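Local coordinates for protein ribulose bisphosphate carboxylase (Hyperthermus butylicus DSM 5456, PDB 6HUN) that probably catalyses the magnesium-dependent carboxylation of ribulose 1,5-bisphosphate to two molecules of 3-phosphoglycerate, as part of an archaeal AMP degradation pathway, at residues K238-A246 with N263-A273; R169-L180 with G198-F208. All coordinates share one frame; numbering follows the deposited sequence.

Contacts 2 and 1, in chain order, join the strands of successive beta-alpha-beta units of the catalytic barrel, supplying its first four parallel strands: 171-174, 201-203, 239-243 and 265-269. Their centres lie 12 Å apart, and the two middle strands, 201-203 and 239-243, are neighbours, joined by the backbone bond from Leu241 N to Val202 O (2.8 Å). Tyr240 OH in contact 1 meets Asp204 OD1 in contact 2 at 2.6 Å. Contact 2 carries the predicted magnesium-binding residues Lys203, Asp205 and Glu206, though Lys203 is not carboxylated here; a calcium ion sits about 3 Å from the nearest atom of the Lys203 side chain and about 6 Å from that of Met267. Both contacts touch the second subunit.

Contact 1: residues K238-A246 with N263-A273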
loop_
_atom_site.group_PDB
_atom_site.type_symbol
_atom_site.label_atom_id
_atom_site.label_comp_id
_atom_site.label_asym_id
_atom_site.label_seq_id
_atom_site.Cartn_x
_atom_site.Cartn_y
_atom_site.Cartn_z
ATOM N N LYS A 238 -16.318 24.214 -14.831
ATOM C CA LYS A 238 -15.069 24.036 -14.107
ATOM C C LYS A 238 -15.317 22.994 -13.030
ATOM O O LYS A 238 -16.452 22.758 -12.643
ATOM C CB LYS A 238 -14.587 25.319 -13.429
ATOM C CG LYS A 238 -14.705 26.586 -14.310
ATOM C CD LYS A 238 -13.418 26.732 -15.090
ATOM C CE LYS A 238 -13.478 27.999 -16.029
ATOM N NZ LYS A 238 -12.157 28.307 -16.675
ATOM N N GLY A 239 -14.265 22.401 -12.538
ATOM C CA GLY A 239 -14.419 21.388 -11.503
ATOM C C GLY A 239 -13.287 21.467 -10.505
ATOM O O GLY A 239 -12.277 22.101 -10.754
ATOM N N TYR A 240 -13.455 20.770 -9.357
ATOM C CA TYR A 240 -12.466 20.806 -8.281
ATOM C C TYR A 240 -12.069 19.366 -7.947
ATOM O O TYR A 240 -12.955 18.534 -7.712
ATOM C CB TYR A 240 -13.081 21.491 -7.055
ATOM C CG TYR A 240 -12.254 21.573 -5.804
ATOM C CD1 TYR A 240 -10.865 21.501 -5.835
ATOM C CD2 TYR A 240 -12.873 21.678 -4.559
ATOM C CE1 TYR A 240 -10.121 21.572 -4.655
ATOM C CE2 TYR A 240 -12.146 21.753 -3.389
ATOM C CZ TYR A 240 -10.786 21.697 -3.435
ATOM O OH TYR A 240 -10.081 21.780 -2.265
ATOM N N LEU A 241 -10.769 19.057 -7.985
ATOM C CA LEU A 241 -10.329 17.692 -7.627
ATOM C C LEU A 241 -10.043 17.776 -6.131
ATOM O O LEU A 241 -8.923 18.047 -5.704
ATOM C CB LEU A 241 -9.122 17.222 -8.463
ATOM C CG LEU A 241 -9.227 17.335 -10.001
ATOM C CD1 LEU A 241 -7.890 17.004 -10.742
ATOM C CD2 LEU A 241 -10.395 16.489 -10.550
ATOM N N ALA A 242 -11.086 17.553 -5.332
ATOM C CA ALA A 242 -11.031 17.706 -3.885
ATOM C C ALA A 242 -10.483 16.442 -3.270
ATOM O O ALA A 242 -11.003 15.348 -3.518
ATOM C CB ALA A 242 -12.423 17.975 -3.301
ATOM N N ASN A 243 -9.471 16.591 -2.430
ATOM C CA ASN A 243 -8.801 15.419 -1.859
ATOM C C ASN A 243 -9.616 14.887 -0.665
ATOM O O ASN A 243 -9.679 15.527 0.388
ATOM C CB ASN A 243 -7.377 15.784 -1.467
ATOM C CG ASN A 243 -6.502 14.544 -1.294
ATOM O OD1 ASN A 243 -7.009 13.485 -1.031
ATOM N ND2 ASN A 243 -5.200 14.660 -1.546
ATOM N N VAL A 244 -10.222 13.716 -0.835
ATOM C CA VAL A 244 -11.048 13.086 0.206
ATOM C C VAL A 244 -10.287 11.991 0.930
ATOM O O VAL A 244 -10.893 11.200 1.683
ATOM C CB VAL A 244 -12.375 12.544 -0.368
ATOM C CG1 VAL A 244 -13.233 13.677 -0.964
ATOM C CG2 VAL A 244 -12.085 11.461 -1.440
ATOM N N THR A 245 -8.972 11.905 0.706
ATOM C CA THR A 245 -8.128 10.928 1.398
ATOM C C THR A 245 -8.298 11.080 2.912
ATOM O O THR A 245 -8.031 12.142 3.485
ATOM C CB THR A 245 -6.674 11.115 0.952
ATOM O OG1 THR A 245 -6.555 10.919 -0.501
ATOM C CG2 THR A 245 -5.715 10.085 1.671
ATOM N N ALA A 246 -8.683 9.965 3.576
ATOM C CA ALA A 246 -9.127 10.069 4.972
ATOM C C ALA A 246 -9.473 8.678 5.483
ATOM O O ALA A 246 -9.630 7.737 4.686
ATOM C CB ALA A 246 -10.330 10.998 5.084
ATOM N N ASN A 263 -20.249 19.618 -6.929
ATOM C CA ASN A 263 -18.980 19.312 -7.593
ATOM C C ASN A 263 -19.013 17.866 -8.083
ATOM O O ASN A 263 -19.684 17.011 -7.488
ATOM C CB ASN A 263 -17.794 19.524 -6.638
ATOM C CG ASN A 263 -16.438 19.441 -7.342
ATOM O OD1 ASN A 263 -16.152 20.249 -8.218
ATOM N ND2 ASN A 263 -15.585 18.466 -6.940
ATOM N N LYS A 264 -18.287 17.591 -9.176
ATOM C CA LYS A 264 -18.422 16.327 -9.881
ATOM C C LYS A 264 -17.187 15.441 -9.733
ATOM O O LYS A 264 -17.160 14.345 -10.312
ATOM C CB LYS A 264 -18.694 16.544 -11.349
ATOM C CG LYS A 264 -20.065 17.280 -11.582
ATOM C CD LYS A 264 -21.174 16.353 -11.104
ATOM C CE LYS A 264 -21.637 15.431 -12.248
ATOM N NZ LYS A 264 -22.719 14.476 -11.835
ATOM N N PHE A 265 -16.220 15.865 -8.944
ATOM C CA PHE A 265 -14.943 15.153 -8.855
ATOM C C PHE A 265 -14.531 14.968 -7.395
ATOM O O PHE A 265 -14.718 15.872 -6.558
ATOM C CB PHE A 265 -13.826 15.909 -9.551
ATOM C CG PHE A 265 -14.059 16.141 -11.007
ATOM C CD1 PHE A 265 -13.475 15.272 -11.941
ATOM C CD2 PHE A 265 -14.823 17.228 -11.446
ATOM C CE1 PHE A 265 -13.653 15.441 -13.278
ATOM C CE2 PHE A 265 -14.987 17.441 -12.842
ATOM C CZ PHE A 265 -14.388 16.513 -13.738
ATOM N N ILE A 266 -13.876 13.818 -7.111
ATOM C CA ILE A 266 -13.134 13.610 -5.869
ATOM C C ILE A 266 -11.763 13.093 -6.259
ATOM O O ILE A 266 -11.606 12.471 -7.315
ATOM C CB ILE A 266 -13.854 12.628 -4.882
ATOM C CG1 ILE A 266 -14.141 11.303 -5.605
ATOM C CG2 ILE A 266 -15.151 13.335 -4.392
ATOM C CD1 ILE A 266 -14.712 10.093 -4.702
ATOM N N MET A 267 -10.765 13.370 -5.422
ATOM C CA MET A 267 -9.443 12.793 -5.556
ATOM C C MET A 267 -9.158 11.912 -4.357
ATOM O O MET A 267 -9.492 12.281 -3.224
ATOM C CB MET A 267 -8.383 13.913 -5.658
ATOM C CG MET A 267 -6.949 13.430 -5.613
ATOM S SD MET A 267 -6.044 15.009 -5.879
ATOM C CE MET A 267 -4.607 14.787 -4.867
ATOM N N ILE A 268 -8.472 10.792 -4.608
ATOM C CA ILE A 268 -8.080 9.870 -3.536
ATOM C C ILE A 268 -6.660 9.371 -3.793
ATOM O O ILE A 268 -6.265 9.100 -4.942
ATOM C CB ILE A 268 -9.053 8.711 -3.382
ATOM C CG1 ILE A 268 -8.605 7.854 -2.173
ATOM C CG2 ILE A 268 -9.079 7.812 -4.637
ATOM C CD1 ILE A 268 -9.699 6.983 -1.702
ATOM N N ASP A 269 -5.866 9.387 -2.732
ATOM C CA ASP A 269 -4.498 8.841 -2.788
ATOM C C ASP A 269 -4.685 7.355 -2.625
ATOM O O ASP A 269 -4.780 6.845 -1.521
ATOM C CB ASP A 269 -3.642 9.431 -1.688
ATOM C CG ASP A 269 -3.527 10.953 -1.721
ATOM O OD1 ASP A 269 -4.004 11.679 -2.633
ATOM O OD2 ASP A 269 -2.883 11.468 -0.790
ATOM N N PHE A 270 -4.772 6.609 -3.738
ATOM C CA PHE A 270 -5.292 5.255 -3.563
ATOM C C PHE A 270 -4.259 4.280 -2.988
ATOM O O PHE A 270 -4.636 3.166 -2.637
ATOM C CB PHE A 270 -5.852 4.732 -4.901
ATOM C CG PHE A 270 -4.831 4.675 -6.048
ATOM C CD1 PHE A 270 -4.116 3.505 -6.309
ATOM C CD2 PHE A 270 -4.664 5.768 -6.904
ATOM C CE1 PHE A 270 -3.235 3.449 -7.371
ATOM C CE2 PHE A 270 -3.744 5.757 -7.974
ATOM C CZ PHE A 270 -3.067 4.599 -8.228
ATOM N N LEU A 271 -2.973 4.632 -2.985
ATOM C CA LEU A 271 -1.991 3.724 -2.362
ATOM C C LEU A 271 -1.799 4.045 -0.900
ATOM O O LEU A 271 -1.537 3.113 -0.113
ATOM C CB LEU A 271 -0.628 3.784 -3.103
ATOM C CG LEU A 271 -0.839 3.235 -4.540
ATOM C CD1 LEU A 271 0.496 3.546 -5.272
ATOM C CD2 LEU A 271 -1.255 1.779 -4.594
ATOM N N THR A 272 -1.998 5.297 -0.476
ATOM C CA THR A 272 -1.856 5.595 0.962
ATOM C C THR A 272 -3.157 5.400 1.743
ATOM O O THR A 272 -3.088 4.964 2.916
ATOM C CB THR A 272 -1.343 7.041 1.155
ATOM O OG1 THR A 272 -2.317 7.991 0.715
ATOM C CG2 THR A 272 -0.020 7.276 0.388
ATOM N N ALA A 273 -4.317 5.671 1.138
ATOM C CA ALA A 273 -5.577 5.232 1.756
ATOM C C ALA A 273 -5.779 3.733 1.551
ATOM O O ALA A 273 -6.232 3.013 2.453
ATOM C CB ALA A 273 -6.758 6.045 1.167
#
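The carboxamide of Asn263 meets the backbone of Tyr240 with both its polar atoms, close to its own plane: OD1 accepts from Tyr240 N through a lone pair (3.0 Å), and ND2 donates to Tyr240 O (2.7 Å), which lies only 11° out of the amide plane. One face of the Tyr240 ring is covered near its rim by Ala242 CB, while its hydroxyl leaves the pair for Asp204. Leu241 CD2 approaches the Phe265 ring obliquely, 3.6 Å from Phe265 CD1. Farther along, the Asn243 amide stands 66° from the Asp269 carboxylate; its weak bond from ND2 to Asp269 OD1 is supplemented by Asp205 O. With CG anti to the backbone N (chi1 -162°), Asn243 turns OD1 back to Thr245 N, closing an Asx turn, and to Thr245 OG1 (2.7 Å). Parallel strand pairing runs from Met267 N to Ala242 O (2.8 Å) and from Val244 N to Met267 O (2.9 Å). The Thr245 hydroxyl donates to Asn243 OD1 and at the same time accepts from Asp269 N (2.8 Å). Side chains thus extend the backbone ladder at both ends, and the last of these bonds anchors the backbone of Asp269, whose carboxylate touches the predicted proton acceptor His295.

Contact 2: residues R169-L180 with G198-F208; sequences RPILATVPKPKL and GIDLVKDDENF
Lys179 runs alongside Asp205, toward Glu206. Its CB packs on Asp205 CB at 3.6 Å, and a first torsion of 38° lays Lys179 CG beside Asp205 OD2 (3.8 Å). CD and CE then pass the same oxygen, and a bend at chi3 carries NZ to a salt bridge with it and to another with Glu206 OE1 (2.7 Å), met on its syn lone pair. Asp205 is modelled in two conformers, so its share of the network describes one of them. Glu65 of the second subunit adds a third acidic partner to NZ, so a predicted substrate-binding lysine is tied both to two predicted magnesium ligands and to the dimer interface. A water accepts from Asp205 N and donates to Lys179 O, and beyond it Leu180 CD2 sits over one face of the Phe208 ring, 3.9 Å from the centroid.

At the other end, Arg169 meets Asp200 end-on, NH2 to OD1 at 2.9 Å and NH1 to OD2 at 3.0 Å, the two planes 19° apart. The anti lone pair of Asp200 OD2 also takes Leu172 N (2.8 Å). Between these ends the parallel ladder includes bonds from Thr174 N to Leu201 O and from Lys203 N to Thr174 O. Strand 171-174 is flanked by strands 201-203 and 401-403 in the closed barrel; connecting helix 184-196 packs on Thr174, Pro176 and Ile199, while helix 415-431 lies against Leu172 and Ile199.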
loop_
_atom_site.group_PDB
_atom_site.type_symbol
_atom_site.label_atom_id
_atom_site.label_comp_id
_atom_site.label_asym_id
_atom_site.label_seq_id
_atom_site.Cartn_x
_atom_site.Cartn_y
_atom_site.Cartn_z
ATOM N N ARG A 169 -10.022 19.006 -27.068
ATOM C CA ARG A 169 -8.711 19.404 -26.585
ATOM C C ARG A 169 -8.346 18.673 -25.299
ATOM O O ARG A 169 -9.211 18.085 -24.651
ATOM C CB ARG A 169 -8.667 20.915 -26.365
ATOM C CG ARG A 169 -9.557 21.416 -25.263
ATOM C CD ARG A 169 -9.163 22.810 -24.898
ATOM N NE ARG A 169 -10.142 23.496 -24.070
ATOM C CZ ARG A 169 -10.171 23.393 -22.741
ATOM N NH1 ARG A 169 -9.288 22.628 -22.103
ATOM N NH2 ARG A 169 -11.093 24.066 -22.059
ATOM N N PRO A 170 -7.058 18.680 -24.913
ATOM C CA PRO A 170 -6.695 18.189 -23.580
ATOM C C PRO A 170 -7.322 19.039 -22.485
ATOM O O PRO A 170 -7.525 20.245 -22.634
ATOM C CB PRO A 170 -5.156 18.315 -23.545
ATOM C CG PRO A 170 -4.719 18.477 -24.950
ATOM C CD PRO A 170 -5.863 19.081 -25.724
ATOM N N ILE A 171 -7.585 18.414 -21.350
ATOM C CA ILE A 171 -8.102 19.166 -20.220
ATOM C C ILE A 171 -6.924 19.654 -19.380
ATOM O O ILE A 171 -5.921 18.955 -19.234
ATOM C CB ILE A 171 -9.074 18.255 -19.433
ATOM C CG1 ILE A 171 -10.316 17.978 -20.300
ATOM C CG2 ILE A 171 -9.396 18.831 -18.042
ATOM C CD1 ILE A 171 -11.261 16.985 -19.645
ATOM N N LEU A 172 -7.063 20.827 -18.764
ATOM C CA LEU A 172 -5.994 21.445 -17.988
ATOM C C LEU A 172 -6.315 21.478 -16.497
ATOM O O LEU A 172 -7.434 21.819 -16.102
ATOM C CB LEU A 172 -5.745 22.864 -18.478
ATOM C CG LEU A 172 -5.498 22.854 -20.006
ATOM C CD1 LEU A 172 -5.638 24.255 -20.581
ATOM C CD2 LEU A 172 -4.162 22.220 -20.343
ATOM N N ALA A 173 -5.304 21.189 -15.674
ATOM C CA ALA A 173 -5.429 21.210 -14.215
ATOM C C ALA A 173 -4.252 21.957 -13.592
ATOM O O ALA A 173 -3.155 21.970 -14.152
ATOM C CB ALA A 173 -5.491 19.774 -13.675
ATOM N N THR A 174 -4.482 22.599 -12.442
ATOM C CA THR A 174 -3.427 23.295 -11.695
ATOM C C THR A 174 -3.572 23.038 -10.204
ATOM O O THR A 174 -4.662 23.222 -9.665
ATOM C CB THR A 174 -3.472 24.808 -11.910
ATOM O OG1 THR A 174 -3.123 25.089 -13.260
ATOM C CG2 THR A 174 -2.468 25.533 -10.980
ATOM N N VAL A 175 -2.473 22.670 -9.556
ATOM C CA VAL A 175 -2.317 22.701 -8.097
ATOM C C VAL A 175 -1.746 24.048 -7.647
ATOM O O VAL A 175 -0.714 24.503 -8.167
ATOM C CB VAL A 175 -1.409 21.561 -7.622
ATOM C CG1 VAL A 175 -1.291 21.543 -6.077
ATOM C CG2 VAL A 175 -1.898 20.241 -8.173
ATOM N N PRO A 176 -2.386 24.715 -6.685
ATOM C CA PRO A 176 -1.840 25.960 -6.133
ATOM C C PRO A 176 -0.400 25.824 -5.663
ATOM O O PRO A 176 0.090 24.748 -5.327
ATOM C CB PRO A 176 -2.770 26.257 -4.950
ATOM C CG PRO A 176 -4.062 25.612 -5.321
ATOM C CD PRO A 176 -3.715 24.394 -6.136
ATOM N N LYS A 177 0.286 26.954 -5.652
ATOM C CA LYS A 177 1.582 27.044 -5.039
ATOM C C LYS A 177 1.526 28.164 -4.013
ATOM O O LYS A 177 1.017 29.250 -4.322
ATOM C CB LYS A 177 2.686 27.317 -6.068
ATOM C CG LYS A 177 2.939 26.172 -7.037
ATOM C CD LYS A 177 3.980 26.565 -8.108
ATOM C CE LYS A 177 5.433 26.607 -7.563
ATOM N NZ LYS A 177 6.055 25.249 -7.492
ATOM N N PRO A 178 1.999 27.938 -2.773
ATOM C CA PRO A 178 2.530 26.649 -2.295
ATOM C C PRO A 178 1.416 25.638 -2.091
ATOM O O PRO A 178 0.251 26.054 -2.022
ATOM C CB PRO A 178 3.182 27.019 -0.968
ATOM C CG PRO A 178 2.364 28.227 -0.500
ATOM C CD PRO A 178 2.046 28.987 -1.734
ATOM N N LYS A 179 1.748 24.348 -1.979
ATOM C CA LYS A 179 0.699 23.339 -1.901
ATOM C C LYS A 179 -0.018 23.373 -0.558
ATOM O O LYS A 179 -1.168 22.929 -0.478
ATOM C CB LYS A 179 1.263 21.937 -2.180
ATOM C CG LYS A 179 2.663 21.691 -1.601
ATOM C CD LYS A 179 3.373 20.472 -2.175
ATOM C CE LYS A 179 3.487 19.340 -1.144
ATOM N NZ LYS A 179 3.795 18.044 -1.837
ATOM N N LEU A 180 0.614 23.911 0.490
ATOM C CA LEU A 180 -0.063 24.089 1.771
ATOM C C LEU A 180 0.279 25.455 2.338
ATOM O O LEU A 180 1.302 26.052 1.996
ATOM C CB LEU A 180 0.305 22.997 2.796
ATOM C CG LEU A 180 -0.234 21.570 2.629
ATOM C CD1 LEU A 180 0.176 20.721 3.833
ATOM C CD2 LEU A 180 -1.733 21.492 2.430
ATOM N N GLY A 198 -8.868 30.298 -17.630
ATOM C CA GLY A 198 -8.914 29.221 -18.607
ATOM C C GLY A 198 -8.562 27.817 -18.108
ATOM O O GLY A 198 -8.673 26.843 -18.856
ATOM N N ILE A 199 -8.095 27.682 -16.878
ATOM C CA ILE A 199 -7.847 26.320 -16.391
ATOM C C ILE A 199 -9.199 25.686 -16.057
ATOM O O ILE A 199 -10.163 26.385 -15.715
ATOM C CB ILE A 199 -6.859 26.319 -15.211
ATOM C CG1 ILE A 199 -5.494 26.820 -15.667
ATOM C CG2 ILE A 199 -6.726 24.897 -14.555
ATOM C CD1 ILE A 199 -5.061 26.305 -17.005
ATOM N N ASP A 200 -9.309 24.375 -16.287
ATOM C CA ASP A 200 -10.579 23.658 -16.186
ATOM C C ASP A 200 -10.780 23.081 -14.790
ATOM O O ASP A 200 -11.910 23.068 -14.303
ATOM C CB ASP A 200 -10.643 22.520 -17.211
ATOM C CG ASP A 200 -10.277 22.985 -18.618
ATOM O OD1 ASP A 200 -10.990 23.886 -19.180
ATOM O OD2 ASP A 200 -9.269 22.451 -19.138
ATOM N N LEU A 201 -9.705 22.642 -14.158
ATOM C CA LEU A 201 -9.769 21.929 -12.873
ATOM C C LEU A 201 -8.751 22.524 -11.923
ATOM O O LEU A 201 -7.584 22.709 -12.292
ATOM C CB LEU A 201 -9.509 20.434 -13.028
ATOM C CG LEU A 201 -10.458 19.674 -13.936
ATOM C CD1 LEU A 201 -9.802 18.356 -14.261
ATOM C CD2 LEU A 201 -11.793 19.419 -13.245
ATOM N N VAL A 202 -9.190 22.849 -10.696
ATOM C CA VAL A 202 -8.251 23.182 -9.637
ATOM C C VAL A 202 -8.060 21.913 -8.809
ATOM O O VAL A 202 -8.999 21.143 -8.617
ATOM C CB VAL A 202 -8.746 24.383 -8.797
ATOM C CG1 VAL A 202 -10.173 24.201 -8.417
ATOM C CG2 VAL A 202 -7.865 24.587 -7.557
ATOM N N LYS A 203 -6.836 21.638 -8.429
ATOM C CA LYS A 203 -6.517 20.332 -7.846
ATOM C C LYS A 203 -5.849 20.508 -6.507
ATOM O O LYS A 203 -4.857 21.230 -6.391
ATOM C CB LYS A 203 -5.605 19.549 -8.787
ATOM C CG LYS A 203 -5.224 18.101 -8.411
ATOM C CD LYS A 203 -4.250 17.662 -9.530
ATOM C CE LYS A 203 -3.764 16.243 -9.362
ATOM N NZ LYS A 203 -2.292 16.116 -9.057
ATOM N N ASP A 204 -6.338 19.777 -5.502
ATOM C CA ASP A 204 -5.653 19.764 -4.232
ATOM C C ASP A 204 -4.338 19.028 -4.382
ATOM O O ASP A 204 -4.222 18.093 -5.179
ATOM C CB ASP A 204 -6.487 18.999 -3.186
ATOM C CG ASP A 204 -7.567 19.820 -2.561
ATOM O OD1 ASP A 204 -7.661 21.095 -2.769
ATOM O OD2 ASP A 204 -8.359 19.153 -1.855
ATOM N N ASP A 205 -3.366 19.359 -3.552
ATOM C CA ASP A 205 -2.198 18.494 -3.612
ATOM C C ASP A 205 -2.442 17.226 -2.787
ATOM O O ASP A 205 -3.413 17.123 -2.032
ATOM C CB ASP A 205 -0.950 19.239 -3.155
ATOM C CG ASP A 205 0.304 18.799 -3.920
ATOM O OD1 ASP A 205 0.261 18.666 -5.165
ATOM O OD2 ASP A 205 1.339 18.568 -3.275
ATOM N N GLU A 206 -1.551 16.221 -2.968
ATOM C CA GLU A 206 -1.765 14.889 -2.402
ATOM C C GLU A 206 -1.811 14.880 -0.883
ATOM O O GLU A 206 -2.418 13.967 -0.295
ATOM C CB GLU A 206 -0.672 13.928 -2.906
ATOM C CG GLU A 206 0.689 14.134 -2.270
ATOM C CD GLU A 206 1.417 15.358 -2.777
ATOM O OE1 GLU A 206 2.360 15.802 -2.073
ATOM O OE2 GLU A 206 1.047 15.881 -3.867
ATOM N N ASN A 207 -1.222 15.845 -0.220
ATOM C CA ASN A 207 -1.202 15.774 1.237
ATOM C C ASN A 207 -2.186 16.747 1.844
ATOM O O ASN A 207 -2.190 16.962 3.055
ATOM C CB ASN A 207 0.233 15.941 1.796
ATOM C CG ASN A 207 0.817 17.297 1.556
ATOM O OD1 ASN A 207 0.271 18.075 0.799
ATOM N ND2 ASN A 207 1.920 17.613 2.236
ATOM N N PHE A 208 -3.054 17.329 1.021
ATOM C CA PHE A 208 -4.144 18.144 1.550
ATOM C C PHE A 208 -5.244 17.183 1.961
ATOM O O PHE A 208 -5.543 16.236 1.224
ATOM C CB PHE A 208 -4.641 19.108 0.498
ATOM C CG PHE A 208 -5.069 20.427 1.045
ATOM C CD1 PHE A 208 -5.207 20.618 2.422
ATOM C CD2 PHE A 208 -5.379 21.472 0.191
ATOM C CE1 PHE A 208 -5.628 21.824 2.957
ATOM C CE2 PHE A 208 -5.802 22.683 0.712
ATOM C CZ PHE A 208 -5.930 22.857 2.113
HETATM O O HOH W 1 -3.007 22.184 -2.654
#